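Local atomic coordinates of probable glucarate dehydratase (Mycobacterium smegmatis str. MC2 155, PDB entry 3VDG), a protein that probably catalyses the metal-dependent dehydration of glucarate or a related acid sugar, as a member of the enolase superfamily. Residues R58-L63 with D408-L413. Sequence-based numbering, arbitrary orientation.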
ATOM      1  N   ARG A  58      27.787   7.639   3.269  1.00 23.27           N
ATOM      2  CA  ARG A  58      26.478   7.672   2.581  1.00 18.71           C
ATOM      3  C   ARG A  58      26.723   8.058   1.126  1.00 22.70           C
ATOM      4  O   ARG A  58      27.812   8.552   0.786  1.00 22.55           O
ATOM      5  CB  ARG A  58      25.519   8.671   3.233  1.00 18.30           C
ATOM      6  CG  ARG A  58      25.292   8.436   4.722  1.00 21.15           C
ATOM      7  CD  ARG A  58      24.445   7.205   4.989  1.00 22.17           C
ATOM      8  NE  ARG A  58      23.020   7.471   4.766  1.00 18.74           N
ATOM      9  CZ  ARG A  58      22.079   6.560   4.913  1.00 31.21           C
ATOM     10  NH1 ARG A  58      22.406   5.313   5.285  1.00 20.04           N
ATOM     11  NH2 ARG A  58      20.815   6.891   4.690  1.00 25.38           N
ATOM     12  N   ALA A  59      25.752   7.776   0.262  1.00 20.71           N
ATOM     13  CA  ALA A  59      25.809   8.205  -1.137  1.00 20.21           C
ATOM     14  C   ALA A  59      24.634   9.145  -1.362  1.00 28.52           C
ATOM     15  O   ALA A  59      23.500   8.842  -0.991  1.00 24.27           O
ATOM     16  CB  ALA A  59      25.742   7.011  -2.087  1.00 18.66           C
ATOM     17  N   VAL A  60      24.925  10.310  -1.911  1.00 20.88           N
ATOM     18  CA  VAL A  60      23.896  11.295  -2.260  1.00 19.29           C
ATOM     19  C   VAL A  60      23.541  11.122  -3.720  1.00 20.27           C
ATOM     20  O   VAL A  60      24.434  11.080  -4.597  1.00 23.55           O
ATOM     21  CB  VAL A  60      24.408  12.717  -2.017  1.00 25.93           C
ATOM     22  CG1 VAL A  60      23.451  13.749  -2.629  1.00 25.11           C
ATOM     23  CG2 VAL A  60      24.592  12.953  -0.513  1.00 17.82           C
ATOM     24  N   ILE A  61      22.244  10.984  -3.991  1.00 17.02           N
ATOM     25  CA  ILE A  61      21.729  10.910  -5.354  1.00 18.91           C
ATOM     26  C   ILE A  61      21.140  12.252  -5.731  1.00 23.99           C
ATOM     27  O   ILE A  61      20.297  12.791  -5.018  1.00 20.51           O
ATOM     28  CB  ILE A  61      20.634   9.823  -5.543  1.00 20.73           C
ATOM     29  CG1 ILE A  61      21.253   8.429  -5.677  1.00 26.64           C
ATOM     30  CG2 ILE A  61      19.844  10.060  -6.829  1.00 24.49           C
ATOM     31  CD1 ILE A  61      21.864   7.907  -4.403  1.00 29.66           C
ATOM     32  N   GLN A  62      21.611  12.798  -6.849  1.00 19.01           N
ATOM     33  CA  GLN A  62      20.986  13.981  -7.444  1.00 20.39           C
ATOM     34  C   GLN A  62      20.410  13.487  -8.757  1.00 25.82           C
ATOM     35  O   GLN A  62      21.148  13.052  -9.654  1.00 21.82           O
ATOM     36  CB  GLN A  62      22.013  15.095  -7.667  1.00 18.85           C
ATOM     37  CG  GLN A  62      22.294  15.929  -6.422  1.00 20.77           C
ATOM     38  CD  GLN A  62      23.524  16.816  -6.581  1.00 26.65           C
ATOM     39  OE1 GLN A  62      24.629  16.322  -6.794  1.00 25.77           O
ATOM     40  NE2 GLN A  62      23.331  18.125  -6.479  1.00 24.95           N
ATOM     41  N   LEU A  63      19.085  13.479  -8.851  1.00 20.65           N
ATOM     42  CA  LEU A  63      18.428  12.869  -9.999  1.00 18.08           C
ATOM     43  C   LEU A  63      17.980  14.022 -10.895  1.00 18.24           C
ATOM     44  O   LEU A  63      17.137  14.823 -10.498  1.00 22.22           O
ATOM     45  CB  LEU A  63      17.222  12.034  -9.539  1.00 20.19           C
ATOM     46  CG  LEU A  63      16.443  11.364 -10.671  1.00 23.24           C
ATOM     47  CD1 LEU A  63      17.290  10.256 -11.269  1.00 19.67           C
ATOM     48  CD2 LEU A  63      15.103  10.799 -10.206  1.00 18.88           C
ATOM     49  N   ASP A 408      28.769  23.351  -1.468  1.00 24.77           N
ATOM     50  CA  ASP A 408      30.062  23.452  -0.792  1.00 34.37           C
ATOM     51  C   ASP A 408      30.181  22.394   0.292  1.00 31.27           C
ATOM     52  O   ASP A 408      31.249  21.810   0.482  1.00 31.80           O
ATOM     53  CB  ASP A 408      30.258  24.836  -0.170  1.00 36.03           C
ATOM     54  CG  ASP A 408      30.531  25.909  -1.215  1.00 54.46           C
ATOM     55  OD1 ASP A 408      30.975  25.585  -2.340  1.00 38.37           O
ATOM     56  OD2 ASP A 408      30.291  27.084  -0.907  1.00 44.74           O
ATOM     57  N   ALA A 409      29.086  22.149   1.004  1.00 26.92           N
ATOM     58  CA  ALA A 409      29.082  21.111   2.035  1.00 32.10           C
ATOM     59  C   ALA A 409      29.207  19.711   1.433  1.00 27.07           C
ATOM     60  O   ALA A 409      29.949  18.871   1.951  1.00 27.08           O
ATOM     61  CB  ALA A 409      27.840  21.221   2.893  1.00 23.70           C
ATOM     62  N   LEU A 410      28.459  19.456   0.360  1.00 23.82           N
ATOM     63  CA  LEU A 410      28.569  18.208  -0.393  1.00 26.12           C
ATOM     64  C   LEU A 410      29.986  17.944  -0.860  1.00 28.72           C
ATOM     65  O   LEU A 410      30.478  16.818  -0.730  1.00 25.50           O
ATOM     66  CB  LEU A 410      27.617  18.185  -1.611  1.00 22.01           C
ATOM     67  CG  LEU A 410      27.657  16.938  -2.496  1.00 26.54           C
ATOM     68  CD1 LEU A 410      27.255  15.705  -1.679  1.00 28.51           C
ATOM     69  CD2 LEU A 410      26.757  17.068  -3.727  1.00 21.41           C
ATOM     70  N   ALA A 411      30.645  18.967  -1.413  1.00 26.52           N
ATOM     71  CA  ALA A 411      32.010  18.787  -1.925  1.00 28.20           C
ATOM     72  C   ALA A 411      32.987  18.499  -0.783  1.00 27.14           C
ATOM     73  O   ALA A 411      33.904  17.676  -0.924  1.00 27.20           O
ATOM     74  CB  ALA A 411      32.460  20.011  -2.721  1.00 34.41           C
ATOM     75  N   ALA A 412      32.775  19.167   0.348  1.00 24.08           N
ATOM     76  CA  ALA A 412      33.627  18.959   1.518  1.00 29.05           C
ATOM     77  C   ALA A 412      33.493  17.544   2.060  1.00 34.22           C
ATOM     78  O   ALA A 412      34.495  16.902   2.385  1.00 28.67           O
ATOM     79  CB  ALA A 412      33.306  19.971   2.605  1.00 27.24           C
ATOM     80  N   LEU A 413      32.262  17.041   2.166  1.00 26.71           N
ATOM     81  CA  LEU A 413      32.089  15.667   2.667  1.00 21.06           C
ATOM     82  C   LEU A 413      32.502  14.623   1.643  1.00 21.35           C
ATOM     83  O   LEU A 413      32.839  13.497   2.002  1.00 25.91           O
ATOM     84  CB  LEU A 413      30.660  15.409   3.170  1.00 24.16           C
ATOM     85  CG  LEU A 413      30.184  16.294   4.322  1.00 27.71           C
ATOM     86  CD1 LEU A 413      28.795  15.831   4.750  1.00 24.34           C
ATOM     87  CD2 LEU A 413      31.136  16.275   5.507  1.00 27.30           C
TER
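Leu410 reaches from helix 407-420 to strand 55-65 and lays its two methyl groups on Val60 and Gln62, side chains two residues apart on the same face of the strand. From CB, which leaves the helix in the direction of the strand, the chain runs on to CG, placed anti to the backbone N (chi1 179°), which continues the course set by CB toward the strand, before it forks. The first branch, CD1, settles against Val60, 4.0 Å from its CG2 and 4.1 Å from its CB, the two side chains being set at a slant to each other. On Val60 the touching methyl is the one beside the backbone N; CG1 occupies the position anti to that nitrogen. The other branch, CD2, lies 3.8 Å from OE1 of Gln62, a van der Waals approach of a methyl to an amide oxygen, as the two side chains pass in opposite directions.

Strand 55-65 is the middle strand of the three-stranded antiparallel sheet, between 30-41 and 70-75, of the N-terminal capping domain characteristic of the enolase superfamily. Helix 407-420, from far along the chain, lies over one face of that sheet, where Leu410 also touches Val38; Ile61, on the opposite face, packs on Pro138 and Phe139 of helix 131-151. Beyond CG the Gln62 chain is extended (chi2 167°), carrying the amide of this buried residue to the start of helix 407-420. There NE2 is hydrogen-bonded to OE2 of Glu407.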